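Local coordinates for protein N-acetylcysteine deacetylase (Bacillus subtilis, PDB 1YSJ) that probably catalyses the deacetylation of N-acetylcysteine to cysteine and acetate, using two divalent metal ions per subunit, in a pathway that degrades S-(2-succino)cysteine, at residues D99-Q104 and E372-A377; P45-Q50 and D116-A121; P90-R95 and G147-I152. The protein carries 1 engineered substitution. All coordinates share one frame; numbering follows the deposited sequence.

Interactions 1 and 2 are neighbours beside the dinuclear nickel site, their centres about 8 Å apart, while interaction 3 lies in the central sheet, its centre about 29 Å from that of interaction 1 and about 27 Å from that of interaction 2. The first two touch directly: Asp99 OD2 is 2.7 Å from Ser48 OG and Ala100 N is 2.7 Å from Glu46 O, both probable hydrogen bonds. His374 of interaction 1 binds nickel, and the 116-121 segment of interaction 2 leads straight to the ligands Cys122 and His124. Interaction 3 connects through the chain: strand 91-97 runs into 99-104, and the side chain of Arg95 ends about 7 Å from a nickel ion.

Interaction 1 (D99-Q104 and E372-A377). With NI (nickel (II) ion), chain D.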
ATOM      1  N   ASP A  99       8.224  31.307  -8.792  1.00 45.00           N
ATOM      2  CA  ASP A  99       8.843  29.970  -8.838  1.00 44.54           C
ATOM      3  C   ASP A  99       8.401  29.094 -10.023  1.00 43.97           C
ATOM      4  O   ASP A  99       7.279  29.206 -10.507  1.00 42.92           O
ATOM      5  CB  ASP A  99       8.632  29.224  -7.510  1.00 43.61           C
ATOM      6  CG  ASP A  99       7.158  28.973  -7.187  1.00 45.52           C
ATOM      7  OD1 ASP A  99       6.278  29.763  -7.607  1.00 42.31           O
ATOM      8  OD2 ASP A  99       6.884  27.978  -6.482  1.00 47.97           O
ATOM      9  N   ALA A 100       9.304  28.221 -10.471  1.00 44.33           N
ATOM     10  CA  ALA A 100       9.040  27.282 -11.562  1.00 42.67           C
ATOM     11  C   ALA A 100       8.814  25.851 -11.045  1.00 43.17           C
ATOM     12  O   ALA A 100       8.602  25.643  -9.845  1.00 41.82           O
ATOM     13  CB  ALA A 100      10.173  27.319 -12.561  1.00 42.38           C
ATOM     14  N   LEU A 101       8.879  24.872 -11.948  1.00 43.15           N
ATOM     15  CA  LEU A 101       8.518  23.486 -11.627  1.00 43.86           C
ATOM     16  C   LEU A 101       9.554  22.446 -12.052  1.00 43.31           C
ATOM     17  O   LEU A 101      10.257  22.648 -13.042  1.00 42.70           O
ATOM     18  CB  LEU A 101       7.161  23.141 -12.244  1.00 42.33           C
ATOM     19  CG  LEU A 101       5.938  23.713 -11.524  1.00 48.01           C
ATOM     20  CD1 LEU A 101       4.771  23.818 -12.491  1.00 46.10           C
ATOM     21  CD2 LEU A 101       5.568  22.889 -10.282  1.00 47.73           C
ATOM     22  N   PRO A 102       9.645  21.323 -11.303  1.00 43.98           N
ATOM     23  CA  PRO A 102      10.569  20.233 -11.642  1.00 44.01           C
ATOM     24  C   PRO A 102      10.067  19.391 -12.820  1.00 45.13           C
ATOM     25  O   PRO A 102       9.849  18.181 -12.683  1.00 45.76           O
ATOM     26  CB  PRO A 102      10.608  19.400 -10.358  1.00 44.09           C
ATOM     27  CG  PRO A 102       9.249  19.596  -9.757  1.00 42.77           C
ATOM     28  CD  PRO A 102       8.884  21.028 -10.070  1.00 43.79           C
ATOM     29  N   ILE A 103       9.889  20.034 -13.969  1.00 45.28           N
ATOM     30  CA  ILE A 103       9.426  19.355 -15.170  1.00 45.61           C
ATOM     31  C   ILE A 103      10.350  19.716 -16.334  1.00 45.55           C
ATOM     32  O   ILE A 103      10.784  20.863 -16.448  1.00 45.89           O
ATOM     33  CB  ILE A 103       7.964  19.750 -15.520  1.00 46.51           C
ATOM     34  CG1 ILE A 103       7.049  19.641 -14.295  1.00 45.11           C
ATOM     35  CG2 ILE A 103       7.433  18.886 -16.666  1.00 46.22           C
ATOM     36  CD1 ILE A 103       5.758  20.428 -14.407  1.00 45.54           C
ATOM     37  N   GLN A 104      10.656  18.735 -17.179  1.00 43.68           N
ATOM     38  CA  GLN A 104      11.452  18.962 -18.385  1.00 43.91           C
ATOM     39  C   GLN A 104      10.602  19.640 -19.459  1.00 43.59           C
ATOM     40  O   GLN A 104       9.542  19.131 -19.839  1.00 42.08           O
ATOM     41  CB  GLN A 104      12.028  17.634 -18.908  1.00 43.02           C
ATOM     42  CG  GLN A 104      12.737  17.718 -20.260  1.00 44.53           C
ATOM     43  CD  GLN A 104      14.055  18.482 -20.201  1.00 46.71           C
ATOM     44  OE1 GLN A 104      14.901  18.218 -19.344  1.00 48.56           O
ATOM     45  NE2 GLN A 104      14.239  19.421 -21.126  1.00 39.98           N
ATOM     46  N   GLU A 372      -2.776  22.875 -20.669  1.00 50.71           N
ATOM     47  CA  GLU A 372      -3.134  23.300 -19.323  1.00 52.79           C
ATOM     48  C   GLU A 372      -1.890  23.469 -18.440  1.00 50.49           C
ATOM     49  O   GLU A 372      -0.786  23.040 -18.811  1.00 47.96           O
ATOM     50  CB  GLU A 372      -4.150  22.336 -18.698  1.00 52.89           C
ATOM     51  CG  GLU A 372      -3.718  20.880 -18.627  1.00 57.95           C
ATOM     52  CD  GLU A 372      -4.847  19.953 -18.191  1.00 59.12           C
ATOM     53  OE1 GLU A 372      -5.988  20.124 -18.676  1.00 63.48           O
ATOM     54  OE2 GLU A 372      -4.588  19.047 -17.367  1.00 65.20           O
ATOM     55  N   TRP A 373      -2.070  24.104 -17.283  1.00 48.02           N
ATOM     56  CA  TRP A 373      -0.969  24.315 -16.347  1.00 47.66           C
ATOM     57  C   TRP A 373      -0.206  23.015 -16.076  1.00 46.79           C
ATOM     58  O   TRP A 373      -0.811  21.939 -15.974  1.00 45.55           O
ATOM     59  CB  TRP A 373      -1.476  24.906 -15.028  1.00 48.68           C
ATOM     60  CG  TRP A 373      -2.284  26.177 -15.160  1.00 48.90           C
ATOM     61  CD1 TRP A 373      -2.070  27.209 -16.035  1.00 48.27           C
ATOM     62  CD2 TRP A 373      -3.418  26.555 -14.369  1.00 49.79           C
ATOM     63  NE1 TRP A 373      -3.009  28.198 -15.845  1.00 45.88           N
ATOM     64  CE2 TRP A 373      -3.846  27.825 -14.828  1.00 48.26           C
ATOM     65  CE3 TRP A 373      -4.112  25.947 -13.316  1.00 48.68           C
ATOM     66  CZ2 TRP A 373      -4.940  28.495 -14.269  1.00 49.80           C
ATOM     67  CZ3 TRP A 373      -5.201  26.616 -12.761  1.00 50.97           C
ATOM     68  CH2 TRP A 373      -5.604  27.877 -13.241  1.00 49.74           C
ATOM     69  N   HIS A 374       1.122  23.130 -15.999  1.00 44.96           N
ATOM     70  CA  HIS A 374       2.032  22.031 -15.628  1.00 44.58           C
ATOM     71  C   HIS A 374       2.400  21.069 -16.761  1.00 43.49           C
ATOM     72  O   HIS A 374       3.223  20.173 -16.575  1.00 44.75           O
ATOM     73  CB  HIS A 374       1.514  21.261 -14.402  1.00 45.74           C
ATOM     74  CG  HIS A 374       1.569  22.047 -13.129  1.00 46.28           C
ATOM     75  ND1 HIS A 374       1.950  21.489 -11.927  1.00 50.78           N
ATOM     76  CD2 HIS A 374       1.306  23.349 -12.872  1.00 49.19           C
ATOM     77  CE1 HIS A 374       1.907  22.411 -10.982  1.00 50.11           C
ATOM     78  NE2 HIS A 374       1.520  23.550 -11.529  1.00 50.78           N
ATOM     79  N   HIS A 375       1.804  21.259 -17.932  1.00 42.34           N
ATOM     80  CA  HIS A 375       2.141  20.446 -19.089  1.00 41.84           C
ATOM     81  C   HIS A 375       3.534  20.836 -19.597  1.00 40.62           C
ATOM     82  O   HIS A 375       3.869  22.014 -19.611  1.00 38.92           O
ATOM     83  CB  HIS A 375       1.094  20.631 -20.189  1.00 40.80           C
ATOM     84  CG  HIS A 375       1.133  19.572 -21.245  1.00 43.47           C
ATOM     85  ND1 HIS A 375       0.282  18.488 -21.244  1.00 45.39           N
ATOM     86  CD2 HIS A 375       1.925  19.429 -22.333  1.00 43.48           C
ATOM     87  CE1 HIS A 375       0.549  17.721 -22.286  1.00 42.84           C
ATOM     88  NE2 HIS A 375       1.541  18.271 -22.964  1.00 43.03           N
ATOM     89  N   PRO A 376       4.359  19.843 -19.989  1.00 41.16           N
ATOM     90  CA  PRO A 376       5.671  20.102 -20.608  1.00 41.53           C
ATOM     91  C   PRO A 376       5.642  21.042 -21.827  1.00 41.48           C
ATOM     92  O   PRO A 376       6.628  21.735 -22.088  1.00 39.54           O
ATOM     93  CB  PRO A 376       6.141  18.708 -21.034  1.00 41.36           C
ATOM     94  CG  PRO A 376       5.448  17.777 -20.106  1.00 43.72           C
ATOM     95  CD  PRO A 376       4.107  18.398 -19.826  1.00 41.67           C
ATOM     96  N   ALA A 377       4.529  21.055 -22.558  1.00 41.96           N
ATOM     97  CA  ALA A 377       4.388  21.881 -23.762  1.00 42.83           C
ATOM     98  C   ALA A 377       3.577  23.157 -23.514  1.00 43.71           C
ATOM     99  O   ALA A 377       3.181  23.840 -24.462  1.00 43.47           O
ATOM    100  CB  ALA A 377       3.778  21.066 -24.904  1.00 40.37           C
TER
HETATM  101 NI    NI D 382       1.248  25.652 -10.713  1.00 42.62          NI
HETATM  102  O   HOH W   1       0.125  27.640  -9.753  1.00 39.70           O
HETATM  103  O   HOH W   2      -0.967  25.194 -10.112  1.00 49.38           O
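A methyl group of Leu101 sits squarely over the imidazole of His374, a ring that is at the same time bound to nickel. Leu101 CD1 lies 3.4 Å from the centroid of the His374 ring and only 9° off its normal, a CH-pi contact aimed at the middle of the face. The second branch stays on the same side of the ring, Leu101 CD2 lying 3.8 Å from His374 CE1. A branched aliphatic residue suits this place: it covers a ring face without competing for the metal, which is held by His374 NE2 at 2.3 Å. His374 CG stands anti to its carbonyl carbon (chi1 -69°), which carries the ring from its loop toward the ion. Glu158, Cys122 and two waters also bind this nickel, and Cys122 joins it to the second ion in the dinuclear centre of the M20 peptidase family. His374 itself is the third residue of a type II beta turn from Glu372 to His375, and its positive phi (82°) is what that position requires. On the other loop, Asp99 plays a second-shell part, its OD1 hydrogen-bonded to His124 ND1 of the other metal's set. Beyond the ring, the contact continues along the two loops without any direct hydrogen bond between them. Ile103 CD1 presses against the backbone, 3.3 Å from His374 O, while its other branch, CG2, meets Pro376 CG at 4.1 Å, the two side chains crossing at about a right angle. The compact apolar ring of a proline suits this methyl. Ile103 also rests on Met119, extending the apolar contact. Farther out, Pro376 CB lies 3.6 Å from Gln104 O in plain van der Waals contact, and the Pro376 backbone is hydrogen-bonded to Gln106.

Interaction 2 (P45-Q50 and D116-A121)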
ATOM      1  N   PRO A  45      14.724  29.175 -15.295  1.00 42.19           N
ATOM      2  CA  PRO A  45      13.744  28.964 -14.241  1.00 42.20           C
ATOM      3  C   PRO A  45      14.372  28.414 -12.960  1.00 42.72           C
ATOM      4  O   PRO A  45      15.373  27.698 -13.017  1.00 41.25           O
ATOM      5  CB  PRO A  45      12.794  27.935 -14.859  1.00 41.20           C
ATOM      6  CG  PRO A  45      13.630  27.163 -15.775  1.00 41.20           C
ATOM      7  CD  PRO A  45      14.689  28.091 -16.297  1.00 41.40           C
ATOM      8  N   GLU A  46      13.776  28.752 -11.823  1.00 41.65           N
ATOM      9  CA  GLU A  46      14.250  28.273 -10.531  1.00 43.18           C
ATOM     10  C   GLU A  46      13.102  27.665  -9.726  1.00 42.30           C
ATOM     11  O   GLU A  46      11.951  28.076  -9.860  1.00 43.23           O
ATOM     12  CB  GLU A  46      14.940  29.411  -9.752  1.00 43.76           C
ATOM     13  CG  GLU A  46      16.269  29.880 -10.375  1.00 43.08           C
ATOM     14  CD  GLU A  46      16.816  31.160  -9.750  1.00 45.88           C
ATOM     15  OE1 GLU A  46      16.107  32.187  -9.802  1.00 45.36           O
ATOM     16  OE2 GLU A  46      17.959  31.148  -9.226  1.00 42.84           O
ATOM     17  N   LEU A  47      13.428  26.681  -8.894  1.00 42.44           N
ATOM     18  CA  LEU A  47      12.431  25.981  -8.076  1.00 42.43           C
ATOM     19  C   LEU A  47      12.059  26.764  -6.810  1.00 40.41           C
ATOM     20  O   LEU A  47      12.762  27.695  -6.436  1.00 40.43           O
ATOM     21  CB  LEU A  47      12.921  24.565  -7.732  1.00 41.30           C
ATOM     22  CG  LEU A  47      13.200  23.654  -8.939  1.00 41.28           C
ATOM     23  CD1 LEU A  47      13.899  22.364  -8.548  1.00 33.93           C
ATOM     24  CD2 LEU A  47      11.915  23.343  -9.683  1.00 41.74           C
ATOM     25  N   SER A  48      10.942  26.388  -6.186  1.00 41.03           N
ATOM     26  CA  SER A  48      10.458  26.983  -4.925  1.00 42.94           C
ATOM     27  C   SER A  48      11.560  27.174  -3.885  1.00 43.04           C
ATOM     28  O   SER A  48      12.286  26.228  -3.573  1.00 43.07           O
ATOM     29  CB  SER A  48       9.344  26.116  -4.315  1.00 42.42           C
ATOM     30  OG  SER A  48       8.179  26.098  -5.127  1.00 43.69           O
ATOM     31  N   PHE A  49      11.662  28.399  -3.359  1.00 43.45           N
ATOM     32  CA  PHE A  49      12.687  28.809  -2.379  1.00 42.89           C
ATOM     33  C   PHE A  49      14.139  28.803  -2.894  1.00 44.18           C
ATOM     34  O   PHE A  49      15.078  28.999  -2.114  1.00 44.05           O
ATOM     35  CB  PHE A  49      12.568  28.019  -1.062  1.00 41.88           C
ATOM     36  CG  PHE A  49      11.368  28.389  -0.232  1.00 43.49           C
ATOM     37  CD1 PHE A  49      10.573  27.399   0.335  1.00 43.79           C
ATOM     38  CD2 PHE A  49      11.027  29.730  -0.021  1.00 40.74           C
ATOM     39  CE1 PHE A  49       9.460  27.728   1.107  1.00 42.86           C
ATOM     40  CE2 PHE A  49       9.912  30.070   0.742  1.00 42.42           C
ATOM     41  CZ  PHE A  49       9.125  29.065   1.310  1.00 42.69           C
ATOM     42  N   GLN A  50      14.311  28.596  -4.197  1.00 44.69           N
ATOM     43  CA  GLN A  50      15.635  28.541  -4.827  1.00 45.99           C
ATOM     44  C   GLN A  50      15.766  29.615  -5.900  1.00 44.50           C
ATOM     45  O   GLN A  50      16.655  29.549  -6.760  1.00 44.04           O
ATOM     46  CB  GLN A  50      15.891  27.155  -5.432  1.00 45.26           C
ATOM     47  CG  GLN A  50      15.914  26.018  -4.412  1.00 48.39           C
ATOM     48  CD  GLN A  50      16.421  24.716  -5.003  1.00 53.34           C
ATOM     49  OE1 GLN A  50      17.600  24.601  -5.382  1.00 57.98           O
ATOM     50  NE2 GLN A  50      15.542  23.713  -5.069  1.00 56.73           N
ATOM     51  N   ASP A 116      17.738  21.816 -17.672  1.00 43.03           N
ATOM     52  CA  ASP A 116      17.032  20.556 -17.918  1.00 43.94           C
ATOM     53  C   ASP A 116      16.325  20.032 -16.665  1.00 44.05           C
ATOM     54  O   ASP A 116      16.929  19.923 -15.597  1.00 45.73           O
ATOM     55  CB  ASP A 116      17.996  19.493 -18.458  1.00 44.12           C
ATOM     56  CG  ASP A 116      18.509  19.807 -19.868  1.00 48.39           C
ATOM     57  OD1 ASP A 116      19.462  19.127 -20.303  1.00 53.21           O
ATOM     58  OD2 ASP A 116      17.973  20.717 -20.546  1.00 50.93           O
ATOM     59  N   GLY A 117      15.041  19.715 -16.806  1.00 42.98           N
ATOM     60  CA  GLY A 117      14.251  19.200 -15.699  1.00 41.20           C
ATOM     61  C   GLY A 117      13.544  20.284 -14.903  1.00 42.01           C
ATOM     62  O   GLY A 117      12.783  19.979 -13.990  1.00 40.78           O
ATOM     63  N   THR A 118      13.806  21.546 -15.245  1.00 41.43           N
ATOM     64  CA  THR A 118      13.112  22.682 -14.645  1.00 41.22           C
ATOM     65  C   THR A 118      12.440  23.519 -15.736  1.00 41.98           C
ATOM     66  O   THR A 118      13.006  23.723 -16.812  1.00 41.66           O
ATOM     67  CB  THR A 118      14.062  23.547 -13.778  1.00 41.48           C
ATOM     68  OG1 THR A 118      14.718  22.712 -12.818  1.00 43.60           O
ATOM     69  CG2 THR A 118      13.294  24.633 -13.019  1.00 40.06           C
HETATM   70  N   MSE A 119      11.223  23.981 -15.457  1.00 42.47           N
HETATM   71  CA  MSE A 119      10.446  24.756 -16.419  1.00 45.76           C
HETATM   72  C   MSE A 119       9.381  25.614 -15.757  1.00 44.08           C
HETATM   73  O   MSE A 119       8.727  25.183 -14.809  1.00 44.04           O
HETATM   74  CB  MSE A 119       9.781  23.840 -17.451  1.00 43.41           C
HETATM   75  CG  MSE A 119       8.703  24.521 -18.281  1.00 47.40           C
HETATM   76 SE   MSE A 119       7.660  23.337 -19.421  1.00 55.61          SE
HETATM   77  CE  MSE A 119       7.746  21.748 -18.365  1.00 57.07           C
ATOM     78  N   HIS A 120       9.205  26.821 -16.288  1.00 43.93           N
ATOM     79  CA  HIS A 120       8.075  27.671 -15.949  1.00 43.12           C
ATOM     80  C   HIS A 120       6.816  27.190 -16.674  1.00 43.55           C
ATOM     81  O   HIS A 120       6.338  27.835 -17.610  1.00 45.61           O
ATOM     82  CB  HIS A 120       8.386  29.137 -16.292  1.00 42.66           C
ATOM     83  CG  HIS A 120       9.017  29.897 -15.168  1.00 37.89           C
ATOM     84  ND1 HIS A 120       8.355  30.163 -13.988  1.00 39.20           N
ATOM     85  CD2 HIS A 120      10.244  30.456 -15.045  1.00 36.18           C
ATOM     86  CE1 HIS A 120       9.151  30.844 -13.182  1.00 37.61           C
ATOM     87  NE2 HIS A 120      10.304  31.032 -13.799  1.00 37.61           N
ATOM     88  N   ALA A 121       6.287  26.052 -16.228  1.00 43.33           N
ATOM     89  CA  ALA A 121       5.143  25.401 -16.871  1.00 43.04           C
ATOM     90  C   ALA A 121       3.794  25.895 -16.341  1.00 42.28           C
ATOM     91  O   ALA A 121       2.746  25.339 -16.669  1.00 41.83           O
ATOM     92  CB  ALA A 121       5.253  23.881 -16.728  1.00 42.61           C
TER
HETATM   93  O   HOH W   3      12.065  31.169 -11.381  1.00 30.47           O
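The imidazole of His120 is met obliquely by Pro45, whose CB comes 3.6 Å from His120 CD2, so that a saturated ring packs against an aromatic one without a true stack. The NE2 atom of His120 also has a polar neighbour, water 3, hydrogen-bonded to it at 3.0 Å. The same water accepts a hydrogen bond from Glu46 N, likewise at 3.0 Å, and so bridges the 45-50 loop to the histidine. His120 is the centre of an inverse gamma turn, in the loop that leads to Cys122 and helix 124-139. On the far side of Pro45 from the imidazole, the methyl of Thr118 meets two residues of the facing loop: Thr118 CG2 lies 3.8 Å from Pro45 CG, and the same methyl is 3.8 Å from Leu47 CD2. It gets there because CG2 stands anti to the backbone N, with OG1 anti to the carbonyl carbon (chi1 -54°). A threonine suits the place because its methyl can pack on Pro45 and Leu47. Pro45 CG also rests 3.6 Å from Thr118 O, a carbonyl that is hydrogen-bonded to Ser113 OG. The polar end of Glu46 points elsewhere, to Thr54 OG1 and Glu53 N at the start of helix 52-64. With a leucine in place of His120, water 3 would lose its ring partner and is likely to be left held by Glu46 N with nothing tying it to the 116-121 loop. The His120 side chain lies about 4 Å from that of the nickel ligand His124 and about 8 Å from a nickel ion. Since no direct hydrogen bond joins the two loops, their fit rests on apolar packing and one bridging water, close to the metal site.

Interaction 3 (P90-R95 and G147-I152); sequences PVIAIR and GTVRFI
Strands 91-95 and 148-152 run parallel, their axes 4.5 Å apart at the closest and 29° off alignment, joined by five backbone hydrogen bonds from Thr148 N to Pro90 O through to Ile152 N to Ile94 O. Gly147, just before the second strand, suits its place because a CB there would collide with Pro90 O. Ile92, Ile94, Val149 and Phe151 share one face. Ile94 CD1 reaches Val149 CG1 at 3.7 Å and lies 4.2 Å from Phe151 CE2, a close fit of branched and aromatic groups. On the other face, Val91 CG1 lies over the Arg150 guanidinium, 4.0 Å from its NH2. The Arg150 charge is met by Glu82 in a salt bridge, and its NH1 by the carbonyls of Val171 and Asn173. Ala93 is small enough to let Ile152 CD1 come within 3.8 Å of its CB. The Arg95 chain bends at chi2 (-86°), and its guanidinium leads away to salt bridges of NH2 with Glu349 and Asp350. The pair is the core of a beta-alpha-beta crossover: helix 124-139 links the strands and covers Ile94 and Phe151, while strands 79-84 and 175-184 flank them in the sheet.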
ATOM      1  N   PRO A  90      -4.502  54.834   1.863  1.00 47.08           N
ATOM      2  CA  PRO A  90      -4.400  53.399   2.129  1.00 45.73           C
ATOM      3  C   PRO A  90      -3.295  52.733   1.315  1.00 44.61           C
ATOM      4  O   PRO A  90      -2.878  53.254   0.273  1.00 43.76           O
ATOM      5  CB  PRO A  90      -5.778  52.853   1.718  1.00 45.73           C
ATOM      6  CG  PRO A  90      -6.411  53.921   0.899  1.00 45.30           C
ATOM      7  CD  PRO A  90      -5.829  55.215   1.340  1.00 46.73           C
ATOM      8  N   VAL A  91      -2.818  51.596   1.814  1.00 43.27           N
ATOM      9  CA  VAL A  91      -1.833  50.787   1.114  1.00 42.28           C
ATOM     10  C   VAL A  91      -2.534  49.559   0.548  1.00 42.32           C
ATOM     11  O   VAL A  91      -3.238  48.846   1.274  1.00 41.07           O
ATOM     12  CB  VAL A  91      -0.688  50.331   2.058  1.00 42.08           C
ATOM     13  CG1 VAL A  91       0.373  49.545   1.284  1.00 42.47           C
ATOM     14  CG2 VAL A  91      -0.060  51.523   2.753  1.00 38.32           C
ATOM     15  N   ILE A  92      -2.355  49.324  -0.749  1.00 41.54           N
ATOM     16  CA  ILE A  92      -2.846  48.095  -1.380  1.00 40.56           C
ATOM     17  C   ILE A  92      -1.690  47.296  -1.973  1.00 41.21           C
ATOM     18  O   ILE A  92      -0.606  47.834  -2.204  1.00 40.57           O
ATOM     19  CB  ILE A  92      -3.953  48.351  -2.442  1.00 40.24           C
ATOM     20  CG1 ILE A  92      -3.422  49.186  -3.611  1.00 39.59           C
ATOM     21  CG2 ILE A  92      -5.189  48.999  -1.797  1.00 39.55           C
ATOM     22  CD1 ILE A  92      -4.208  49.003  -4.900  1.00 40.74           C
ATOM     23  N   ALA A  93      -1.919  46.009  -2.214  1.00 41.40           N
ATOM     24  CA  ALA A  93      -0.856  45.138  -2.674  1.00 41.99           C
ATOM     25  C   ALA A  93      -1.206  44.458  -3.987  1.00 43.03           C
ATOM     26  O   ALA A  93      -2.370  44.172  -4.257  1.00 44.91           O
ATOM     27  CB  ALA A  93      -0.507  44.104  -1.600  1.00 41.29           C
ATOM     28  N   ILE A  94      -0.186  44.226  -4.807  1.00 42.72           N
ATOM     29  CA  ILE A  94      -0.331  43.476  -6.047  1.00 44.38           C
ATOM     30  C   ILE A  94       0.706  42.347  -6.059  1.00 44.01           C
ATOM     31  O   ILE A  94       1.902  42.576  -5.865  1.00 44.64           O
ATOM     32  CB  ILE A  94      -0.201  44.375  -7.301  1.00 44.33           C
ATOM     33  CG1 ILE A  94      -1.310  45.434  -7.317  1.00 43.04           C
ATOM     34  CG2 ILE A  94      -0.261  43.524  -8.575  1.00 45.68           C
ATOM     35  CD1 ILE A  94      -1.148  46.499  -8.402  1.00 45.69           C
ATOM     36  N   ARG A  95       0.236  41.131  -6.286  1.00 42.74           N
ATOM     37  CA  ARG A  95       1.058  39.956  -6.081  1.00 42.68           C
ATOM     38  C   ARG A  95       1.345  39.199  -7.374  1.00 42.53           C
ATOM     39  O   ARG A  95       0.448  38.977  -8.188  1.00 44.22           O
ATOM     40  CB  ARG A  95       0.393  39.050  -5.039  1.00 41.00           C
ATOM     41  CG  ARG A  95       1.123  37.750  -4.718  1.00 40.78           C
ATOM     42  CD  ARG A  95       0.737  36.642  -5.692  1.00 37.57           C
ATOM     43  NE  ARG A  95       0.837  35.334  -5.063  1.00 44.40           N
ATOM     44  CZ  ARG A  95       0.250  34.234  -5.521  1.00 45.64           C
ATOM     45  NH1 ARG A  95      -0.479  34.271  -6.631  1.00 42.53           N
ATOM     46  NH2 ARG A  95       0.392  33.094  -4.859  1.00 43.92           N
ATOM     47  N   GLY A 147      -2.668  56.970  -2.586  1.00 43.15           N
ATOM     48  CA  GLY A 147      -2.103  56.090  -1.586  1.00 43.39           C
ATOM     49  C   GLY A 147      -0.899  55.356  -2.117  1.00 43.65           C
ATOM     50  O   GLY A 147      -0.126  55.901  -2.903  1.00 44.38           O
ATOM     51  N   THR A 148      -0.757  54.104  -1.698  1.00 43.70           N
ATOM     52  CA  THR A 148       0.463  53.353  -1.935  1.00 42.44           C
ATOM     53  C   THR A 148       0.175  51.961  -2.488  1.00 42.36           C
ATOM     54  O   THR A 148      -0.743  51.278  -2.032  1.00 40.57           O
ATOM     55  CB  THR A 148       1.288  53.262  -0.631  1.00 42.76           C
ATOM     56  OG1 THR A 148       1.645  54.585  -0.208  1.00 43.90           O
ATOM     57  CG2 THR A 148       2.556  52.431  -0.818  1.00 43.46           C
ATOM     58  N   VAL A 149       0.964  51.558  -3.482  1.00 42.00           N
ATOM     59  CA  VAL A 149       0.913  50.196  -3.993  1.00 41.41           C
ATOM     60  C   VAL A 149       2.175  49.446  -3.585  1.00 41.99           C
ATOM     61  O   VAL A 149       3.296  49.845  -3.919  1.00 43.30           O
ATOM     62  CB  VAL A 149       0.723  50.131  -5.531  1.00 41.22           C
ATOM     63  CG1 VAL A 149       0.574  48.684  -5.980  1.00 43.00           C
ATOM     64  CG2 VAL A 149      -0.495  50.941  -5.963  1.00 39.79           C
ATOM     65  N   ARG A 150       1.978  48.361  -2.849  1.00 42.40           N
ATOM     66  CA  ARG A 150       3.060  47.467  -2.491  1.00 42.54           C
ATOM     67  C   ARG A 150       3.071  46.283  -3.466  1.00 42.07           C
ATOM     68  O   ARG A 150       2.039  45.654  -3.701  1.00 42.85           O
ATOM     69  CB  ARG A 150       2.883  47.000  -1.052  1.00 42.73           C
ATOM     70  CG  ARG A 150       4.148  46.505  -0.391  1.00 46.82           C
ATOM     71  CD  ARG A 150       3.945  46.373   1.107  1.00 49.23           C
ATOM     72  NE  ARG A 150       3.953  47.674   1.769  1.00 46.31           N
ATOM     73  CZ  ARG A 150       3.590  47.882   3.033  1.00 52.62           C
ATOM     74  NH1 ARG A 150       3.170  46.872   3.789  1.00 45.97           N
ATOM     75  NH2 ARG A 150       3.644  49.111   3.542  1.00 50.40           N
ATOM     76  N   PHE A 151       4.233  46.005  -4.053  1.00 40.69           N
ATOM     77  CA  PHE A 151       4.375  44.884  -4.982  1.00 40.61           C
ATOM     78  C   PHE A 151       5.043  43.695  -4.304  1.00 40.27           C
ATOM     79  O   PHE A 151       6.094  43.826  -3.672  1.00 41.43           O
ATOM     80  CB  PHE A 151       5.149  45.304  -6.237  1.00 39.20           C
ATOM     81  CG  PHE A 151       4.457  46.364  -7.037  1.00 39.85           C
ATOM     82  CD1 PHE A 151       4.622  47.713  -6.721  1.00 38.21           C
ATOM     83  CD2 PHE A 151       3.627  46.019  -8.100  1.00 36.15           C
ATOM     84  CE1 PHE A 151       3.976  48.699  -7.456  1.00 40.60           C
ATOM     85  CE2 PHE A 151       2.976  46.998  -8.838  1.00 39.12           C
ATOM     86  CZ  PHE A 151       3.147  48.342  -8.515  1.00 38.78           C
ATOM     87  N   ILE A 152       4.411  42.537  -4.448  1.00 39.93           N
ATOM     88  CA  ILE A 152       4.847  41.308  -3.809  1.00 40.15           C
ATOM     89  C   ILE A 152       5.252  40.298  -4.881  1.00 40.63           C
ATOM     90  O   ILE A 152       4.417  39.810  -5.649  1.00 41.43           O
ATOM     91  CB  ILE A 152       3.726  40.720  -2.899  1.00 39.57           C
ATOM     92  CG1 ILE A 152       3.367  41.716  -1.794  1.00 39.68           C
ATOM     93  CG2 ILE A 152       4.140  39.371  -2.303  1.00 37.64           C
ATOM     94  CD1 ILE A 152       2.073  41.402  -1.071  1.00 46.04           C
TER